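Local coordinates for protein beta-1,4-mannanase (Caldicellulosiruptor saccharolyticus, PDB 1PMH) that binds mannohexaose as a family 27 carbohydrate-binding module of a beta-1,4-mannanase, and so probably helps hold the enzyme on its mannan substrate, at residues Met17-Ala22 and Gly63-Trp68; Lys31-Ser36 and Tyr46-Asp51; Phe87-Pro92 and Gly171-Asp176. All coordinates share one frame; numbering follows the deposited sequence. Where two conformers were deposited one is given.

In the fold
The three contacts are spread over both sheets of a beta-sandwich, from the sugar side toward the calcium. Contact 1 belongs to the sheet that carries the glycan: by nearest atoms, the side chain of D64 lies about 5 Å from a bound mannose, that of M89 in contact 3 about 14 Å. Contacts 2 and 3, centres about 9 Å apart, share the other sheet, where L50 N lies 2.8 Å from I173 O and L48 O 2.9 Å from L175 N. Both reach the calcium, through Y46 O and D176. Across the core, L65 of contact 1 packs on V33, L50 and L175; the centre of contact 1 is about 11 Å from that of contact 2 and about 15 Å from that of contact 3.

Contact 1. Residues Met17-Ala22 and Gly63-Trp68; sequences MSFGEA and GDLGTW. With EDO (1,2-ethanediol), chain G.
G20 and G66 face each other as an antiparallel hydrogen-bonded pair, with G66 N donating to G20 O at 2.8 Å in a nearly straight bond (168°). The return bond from G20 N to G66 O is less certain, because the position of G66 O is doubtful. E21 and L65 follow as a non-hydrogen-bonded pair, their CA atoms 5.1 Å apart. The ladder is short: end to end the two segments run 128° apart, and A22 crosses over G66, where a CB on G66 would clash with A22 CB.

T67 and F19 carry the side-chain contact. T67 CB sits 3.6 Å from the F19 ring centroid, almost on the ring normal, as a CH-pi contact, and T67 CG2 reaches F19 CZ at 3.5 Å over the same face. With OG1 placed opposite the backbone N (chi1 -170°), T67 turns its hydroxyl off the ring and donates to M17 O at 2.8 Å, in the carbonyl plane. One side chain thus tethers the loop ahead of strand 20-21 and presses on its aromatic. L65 comes to the ring from its rim, CG in the ring plane and CD2 3.7 Å from F19 CD2. A water donates to both M17 O and W68 O and bridges the far end.

Strand 153-165 lies on the other side of strand 61-68, bonding to L65 and T67 through the backbones of F160 and L158, while F19 and L65 reach across the sandwich to L48 of strand 47-53. D64, held by Q161 and Q62 and touching W23 and W113, stands among residues of the mannohexaose site.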
# COMPACT_ATOMS: atom_id res chain seq x y z
N MSE A 17 6.23 9.60 -5.71
CA MSE A 17 7.36 8.68 -5.60
C MSE A 17 7.23 7.45 -6.52
O MSE A 17 7.44 6.30 -6.12
CB MSE A 17 7.66 8.26 -4.16
CG MSE A 17 7.97 9.44 -3.29
SE MSE A 17 8.61 8.88 -1.57
CE MSE A 17 9.62 10.51 -1.08
N SER A 18 6.82 7.77 -7.73
CA SER A 18 6.71 6.78 -8.78
C SER A 18 5.57 5.79 -8.65
O SER A 18 5.39 4.97 -9.53
CB SER A 18 8.05 6.05 -9.05
OG SER A 18 9.05 7.01 -9.40
N PHE A 19 4.75 5.91 -7.65
CA PHE A 19 3.59 5.04 -7.55
C PHE A 19 2.59 5.33 -8.63
O PHE A 19 2.26 6.49 -8.90
CB PHE A 19 2.91 5.12 -6.19
CG PHE A 19 3.61 4.37 -5.09
CD1 PHE A 19 4.66 4.90 -4.36
CD2 PHE A 19 3.16 3.14 -4.73
CE1 PHE A 19 5.24 4.14 -3.35
CE2 PHE A 19 3.71 2.46 -3.68
CZ PHE A 19 4.75 2.97 -3.00
N GLY A 20 2.04 4.31 -9.24
CA GLY A 20 1.04 4.43 -10.29
C GLY A 20 0.71 3.02 -10.73
O GLY A 20 0.82 2.05 -9.98
N GLU A 21 0.28 2.89 -11.99
CA GLU A 21 -0.06 1.55 -12.43
C GLU A 21 1.20 0.67 -12.41
O GLU A 21 2.31 1.11 -12.66
CB GLU A 21 -0.77 1.57 -13.78
CG GLU A 21 0.12 2.03 -14.90
CD GLU A 21 -0.60 2.07 -16.25
OE1 GLU A 21 -1.84 1.95 -16.32
OE2 GLU A 21 0.13 2.22 -17.25
N ALA A 22 0.99 -0.59 -12.10
CA ALA A 22 2.07 -1.59 -12.10
C ALA A 22 2.34 -2.12 -13.49
O ALA A 22 3.43 -2.60 -13.77
CB ALA A 22 1.79 -2.72 -11.11
N GLY A 63 -7.24 -4.40 -8.05
CA GLY A 63 -6.45 -3.36 -8.68
C GLY A 63 -5.03 -3.49 -8.16
O GLY A 63 -4.83 -3.94 -7.04
N ASP A 64 -4.06 -3.09 -8.96
CA ASP A 64 -2.65 -3.26 -8.65
C ASP A 64 -1.89 -1.95 -8.86
O ASP A 64 -1.91 -1.35 -9.93
CB ASP A 64 -2.02 -4.39 -9.45
CG ASP A 64 -2.60 -5.75 -9.12
OD1 ASP A 64 -2.10 -6.39 -8.19
OD2 ASP A 64 -3.59 -6.18 -9.74
N LEU A 65 -1.25 -1.52 -7.80
CA LEU A 65 -0.50 -0.28 -7.68
C LEU A 65 0.97 -0.66 -7.59
O LEU A 65 1.32 -1.44 -6.75
CB LEU A 65 -0.94 0.42 -6.39
CG LEU A 65 -0.22 1.70 -6.06
CD1 LEU A 65 -0.73 2.89 -6.89
CD2 LEU A 65 -0.37 1.95 -4.56
N GLY A 66 1.82 -0.07 -8.42
CA GLY A 66 3.23 -0.37 -8.38
C GLY A 66 4.10 0.84 -8.21
O GLY A 66 3.73 1.95 -8.57
N THR A 67 5.32 0.62 -7.72
CA THR A 67 6.37 1.60 -7.78
C THR A 67 7.68 0.90 -8.13
O THR A 67 7.90 -0.22 -7.70
CB THR A 67 6.49 2.45 -6.49
OG1 THR A 67 7.39 3.54 -6.72
CG2 THR A 67 6.99 1.65 -5.32
N TRP A 68 8.52 1.57 -8.88
CA TRP A 68 9.85 1.12 -9.14
C TRP A 68 10.75 1.80 -8.17
O TRP A 68 10.76 3.03 -8.04
CB TRP A 68 10.26 1.47 -10.58
CG TRP A 68 9.59 0.60 -11.58
CD1 TRP A 68 8.51 0.91 -12.37
CD2 TRP A 68 9.96 -0.72 -11.94
NE1 TRP A 68 8.18 -0.15 -13.17
CE2 TRP A 68 9.06 -1.17 -12.93
CE3 TRP A 68 11.00 -1.58 -11.53
CZ2 TRP A 68 9.15 -2.43 -13.50
CZ3 TRP A 68 11.09 -2.82 -12.11
CH2 TRP A 68 10.15 -3.26 -13.05
C1 EDO G . 4.65 2.04 -11.24
O1 EDO G . 5.09 0.71 -11.37
C2 EDO G . 5.62 3.11 -11.71
O2 EDO G . 6.78 3.27 -10.92
O HOH W 1 10.02 4.73 -5.93

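Contact 2. Residues Lys31-Ser36 and Tyr46-Asp51; sequences KKVSVS and YALRLD. With CA (calcium ion), chain C; EDO (1,2-ethanediol), chain D.
K32 and D51 lie side by side because K32 sends CG opposite its backbone N (chi1 -171°), while D51 swings its CG away from its carbonyl carbon (chi1 -66°). The lysine methylenes then run along the carboxylate, with K32 CB 3.7 Å from D51 OD2, though the ammonium is too distant for a salt bridge. R49, extended from CG to NE, brings NE and NH2 side-on to D51 OD1, each at 2.9 Å and on its syn side. A water accepts from S34 OG and donates to R49 O and to D51 OD2 (2.7 Å), tying the strands together.

Replacing D51 by an alanine removes both carboxylate oxygens, and the guanidinium of R49, still paired with D38 through NH1, would probably be freer to turn, with the water short of one acceptor. The backbones form an antiparallel hairpin with a classic beta bulge at K31 and K32: K31 N bonds D51 O at 2.7 Å, K32 N only weakly. On the opposite face V33 CG1 meets L48 CD1 at 3.8 Å.

The ladder is thus ionic and hydrated around K32, S34, R49 and D51, and apolar toward L65. Calcium, bound by Y46 O at 2.3 Å, probably steadies the start of strand 47-53.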
# COMPACT_ATOMS: atom_id res chain seq x y z
N LYS A 31 -9.13 4.35 -9.00
CA LYS A 31 -9.51 5.34 -10.01
C LYS A 31 -8.57 6.54 -10.13
O LYS A 31 -8.60 7.22 -11.13
CB LYS A 31 -10.92 5.87 -9.72
CG LYS A 31 -11.94 4.77 -9.67
CD LYS A 31 -11.91 3.84 -10.86
CE LYS A 31 -12.98 2.82 -10.82
NZ LYS A 31 -12.84 1.90 -11.96
N LYS A 32 -7.81 6.82 -9.09
CA LYS A 32 -6.89 7.95 -9.08
C LYS A 32 -5.86 7.72 -8.02
O LYS A 32 -6.16 7.18 -6.96
CB LYS A 32 -7.61 9.27 -8.82
CG LYS A 32 -6.77 10.53 -9.01
CD LYS A 32 -7.56 11.77 -8.74
CE LYS A 32 -6.61 12.93 -8.66
NZ LYS A 32 -5.97 13.17 -9.99
N VAL A 33 -4.64 8.09 -8.35
CA VAL A 33 -3.49 8.04 -7.47
C VAL A 33 -2.97 9.47 -7.38
O VAL A 33 -2.73 10.13 -8.40
CB VAL A 33 -2.41 7.14 -8.02
CG1 VAL A 33 -1.21 7.11 -7.10
CG2 VAL A 33 -2.89 5.73 -8.22
N SER A 34 -2.83 9.99 -6.16
CA SER A 34 -2.36 11.36 -5.98
C SER A 34 -1.64 11.49 -4.65
O SER A 34 -1.77 10.65 -3.79
CB SER A 34 -3.54 12.35 -6.07
OG SER A 34 -4.42 12.18 -4.97
N VAL A 35 -0.90 12.59 -4.50
CA VAL A 35 -0.28 12.93 -3.23
C VAL A 35 -1.26 13.88 -2.53
O VAL A 35 -1.80 14.77 -3.15
CB VAL A 35 1.17 13.43 -3.41
CG1 VAL A 35 1.25 14.70 -4.26
CG2 VAL A 35 1.87 13.56 -2.08
N SER A 36 -1.44 13.66 -1.25
CA SER A 36 -2.42 14.38 -0.47
C SER A 36 -1.85 14.90 0.84
O SER A 36 -1.05 14.24 1.47
CB SER A 36 -3.59 13.42 -0.20
OG SER A 36 -4.61 13.96 0.62
N TYR A 46 2.52 14.65 3.95
CA TYR A 46 1.96 14.06 2.75
C TYR A 46 1.72 12.57 2.87
O TYR A 46 2.48 11.86 3.52
CB TYR A 46 2.90 14.27 1.54
CG TYR A 46 3.19 15.72 1.17
CD1 TYR A 46 2.29 16.48 0.43
CD2 TYR A 46 4.38 16.32 1.56
CE1 TYR A 46 2.57 17.82 0.08
CE2 TYR A 46 4.69 17.63 1.21
CZ TYR A 46 3.78 18.36 0.48
OH TYR A 46 4.06 19.65 0.12
N ALA A 47 0.74 12.06 2.13
CA ALA A 47 0.45 10.64 2.01
C ALA A 47 -0.03 10.37 0.61
O ALA A 47 -0.45 11.27 -0.10
CB ALA A 47 -0.57 10.22 3.04
N LEU A 48 0.03 9.10 0.22
CA LEU A 48 -0.48 8.65 -1.05
C LEU A 48 -1.95 8.37 -0.93
O LEU A 48 -2.35 7.49 -0.19
CB LEU A 48 0.31 7.46 -1.55
CG LEU A 48 0.08 7.06 -3.02
CD1 LEU A 48 0.75 8.06 -3.94
CD2 LEU A 48 0.57 5.66 -3.26
N ARG A 49 -2.76 9.07 -1.73
CA ARG A 49 -4.20 8.87 -1.75
C ARG A 49 -4.60 8.03 -2.95
O ARG A 49 -4.32 8.41 -4.11
CB ARG A 49 -4.91 10.24 -1.79
CG ARG A 49 -6.43 10.12 -1.84
CD ARG A 49 -7.10 11.47 -1.75
NE ARG A 49 -8.53 11.34 -2.05
CZ ARG A 49 -9.50 12.01 -1.49
NH1 ARG A 49 -9.29 12.96 -0.61
NH2 ARG A 49 -10.72 11.74 -1.92
N LEU A 50 -5.32 6.95 -2.70
CA LEU A 50 -5.87 6.06 -3.73
C LEU A 50 -7.38 6.21 -3.66
O LEU A 50 -8.01 5.85 -2.68
CB LEU A 50 -5.49 4.62 -3.41
CG LEU A 50 -4.01 4.33 -3.15
CD1 LEU A 50 -3.81 2.87 -2.73
CD2 LEU A 50 -3.17 4.72 -4.32
N ASP A 51 -7.96 6.80 -4.68
CA ASP A 51 -9.44 6.86 -4.76
C ASP A 51 -9.93 5.58 -5.37
O ASP A 51 -9.56 5.29 -6.50
CB ASP A 51 -9.86 8.08 -5.57
CG ASP A 51 -9.49 9.35 -4.86
OD1 ASP A 51 -10.00 9.53 -3.73
OD2 ASP A 51 -8.71 10.17 -5.37
CA CA C . 4.18 10.97 4.76
C1 EDO D . -14.48 -0.23 -10.48
O1 EDO D . -13.83 -0.59 -11.68
C2 EDO D . -14.11 -1.37 -9.57
O2 EDO D . -15.35 -1.62 -8.98
O HOH W 2 -6.03 10.15 -5.60
O HOH W 3 5.73 10.26 6.34

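Contact 3. Residues Phe87-Pro92 and Gly171-Asp176; sequences FEMFIP and GPIYLD. With CA (calcium ion), chain C.
F90 and Y174 make the tight centre: each backbone N-H bonds the other's carbonyl, Y174 N to F90 O at 2.9 Å and nearly straight (173°). Their side chains cross at about a right angle, each ring turning an edge to the partner's carbonyl, so that Y174 CD1 is 3.6 Å from F90 O. Further along this face, F90 CE1 touches D176 CB at 4.0 Å, the ring and carboxylate planes 57° apart.

M89, a selenomethionine, and L175 point to the other face. M89 CG, opposite its backbone N (chi1 -179°), runs beside I173 and meets its CG2 at 3.9 Å; L175 CD2 packs on M89 CB. In this jellyroll beta-sandwich that face looks inward, and F103 and Y105 of the second sheet cover M89. Strand 172-181 runs between strands 84-92 and 47-53, and D176 grips calcium with both OD1 and OD2, each at 2.5 Å.

The E88 end is more open: E88, partly exposed, offers D176 mainly its backbone and turns OE2 to N177. At the other end regular pairing stops at F90 and Y174, and buried P92, at the N-cap of helix 93-98, sets its CG 3.9 Å from CG of partly exposed P172.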
# COMPACT_ATOMS: atom_id res chain seq x y z
N PHE A 87 4.58 -0.81 6.05
CA PHE A 87 3.70 0.21 5.49
C PHE A 87 2.63 0.57 6.51
O PHE A 87 2.35 -0.21 7.43
CB PHE A 87 3.06 -0.29 4.20
CG PHE A 87 2.12 -1.43 4.43
CD1 PHE A 87 0.77 -1.18 4.74
CD2 PHE A 87 2.58 -2.73 4.50
CE1 PHE A 87 -0.05 -2.19 5.12
CE2 PHE A 87 1.71 -3.77 4.87
CZ PHE A 87 0.41 -3.49 5.16
N GLU A 88 2.01 1.74 6.28
CA GLU A 88 0.82 2.15 7.00
C GLU A 88 -0.26 2.43 5.96
O GLU A 88 -0.02 3.10 4.96
CB GLU A 88 1.09 3.43 7.82
CG GLU A 88 2.14 3.25 8.91
CD GLU A 88 2.41 4.51 9.73
OE1 GLU A 88 1.48 4.92 10.43
OE2 GLU A 88 3.56 5.00 9.73
N MSE A 89 -1.46 1.97 6.28
CA MSE A 89 -2.63 2.12 5.43
C MSE A 89 -3.75 2.72 6.25
O MSE A 89 -3.96 2.31 7.39
CB MSE A 89 -2.98 0.74 4.92
CG MSE A 89 -4.14 0.68 4.03
SE MSE A 89 -4.59 -1.17 3.58
CE MSE A 89 -3.11 -1.69 2.97
N PHE A 90 -4.49 3.67 5.67
CA PHE A 90 -5.50 4.45 6.37
C PHE A 90 -6.79 4.42 5.56
O PHE A 90 -6.76 4.78 4.38
CB PHE A 90 -5.09 5.92 6.57
CG PHE A 90 -3.73 6.10 7.21
CD1 PHE A 90 -2.58 5.92 6.50
CD2 PHE A 90 -3.64 6.49 8.52
CE1 PHE A 90 -1.34 6.03 7.08
CE2 PHE A 90 -2.39 6.62 9.12
CZ PHE A 90 -1.26 6.37 8.39
N ILE A 91 -7.91 4.12 6.20
CA ILE A 91 -9.20 4.17 5.52
C ILE A 91 -10.14 4.96 6.42
O ILE A 91 -10.29 4.62 7.59
CB ILE A 91 -9.80 2.77 5.25
CG1 ILE A 91 -8.75 1.79 4.70
CG2 ILE A 91 -10.96 2.93 4.30
CD1 ILE A 91 -8.06 0.91 5.73
N PRO A 92 -10.81 6.00 5.91
CA PRO A 92 -11.79 6.76 6.72
C PRO A 92 -12.75 5.79 7.42
O PRO A 92 -13.47 5.04 6.78
CB PRO A 92 -12.49 7.62 5.69
CG PRO A 92 -11.54 7.79 4.63
CD PRO A 92 -10.72 6.57 4.55
N GLY A 171 -14.31 5.58 -1.97
CA GLY A 171 -13.64 6.58 -1.16
C GLY A 171 -12.14 6.35 -1.20
O GLY A 171 -11.64 5.46 -1.91
N PRO A 172 -11.42 7.16 -0.45
CA PRO A 172 -9.97 7.02 -0.42
C PRO A 172 -9.46 5.90 0.47
O PRO A 172 -10.08 5.56 1.49
CB PRO A 172 -9.52 8.37 0.09
CG PRO A 172 -10.62 8.84 0.97
CD PRO A 172 -11.88 8.35 0.30
N ILE A 173 -8.31 5.36 0.08
CA ILE A 173 -7.44 4.57 0.94
C ILE A 173 -6.09 5.26 0.82
O ILE A 173 -5.65 5.58 -0.28
CB ILE A 173 -7.34 3.12 0.47
CG1 ILE A 173 -8.69 2.41 0.56
CG2 ILE A 173 -6.27 2.36 1.29
CD1 ILE A 173 -8.74 0.97 0.07
N TYR A 174 -5.43 5.50 1.95
CA TYR A 174 -4.14 6.16 1.93
C TYR A 174 -3.05 5.18 2.30
O TYR A 174 -3.22 4.31 3.16
CB TYR A 174 -4.08 7.36 2.88
CG TYR A 174 -5.15 8.39 2.71
CD1 TYR A 174 -6.42 8.21 3.23
CD2 TYR A 174 -4.89 9.61 2.05
CE1 TYR A 174 -7.42 9.19 3.09
CE2 TYR A 174 -5.90 10.56 1.90
CZ TYR A 174 -7.15 10.36 2.41
OH TYR A 174 -8.16 11.29 2.31
N LEU A 175 -1.90 5.35 1.69
CA LEU A 175 -0.68 4.67 2.06
C LEU A 175 0.34 5.69 2.51
O LEU A 175 0.45 6.79 1.95
CB LEU A 175 -0.08 3.87 0.93
CG LEU A 175 -0.80 2.64 0.51
CD1 LEU A 175 -0.10 2.05 -0.72
CD2 LEU A 175 -0.83 1.60 1.62
N ASP A 176 1.14 5.33 3.50
CA ASP A 176 2.26 6.19 3.90
C ASP A 176 3.34 5.30 4.49
O ASP A 176 3.12 4.16 4.89
CB ASP A 176 1.82 7.27 4.90
CG ASP A 176 2.66 8.53 4.91
OD1 ASP A 176 3.67 8.60 4.20
OD2 ASP A 176 2.34 9.46 5.65
CA CA C . 4.18 10.97 4.76
O HOH W 3 5.73 10.26 6.34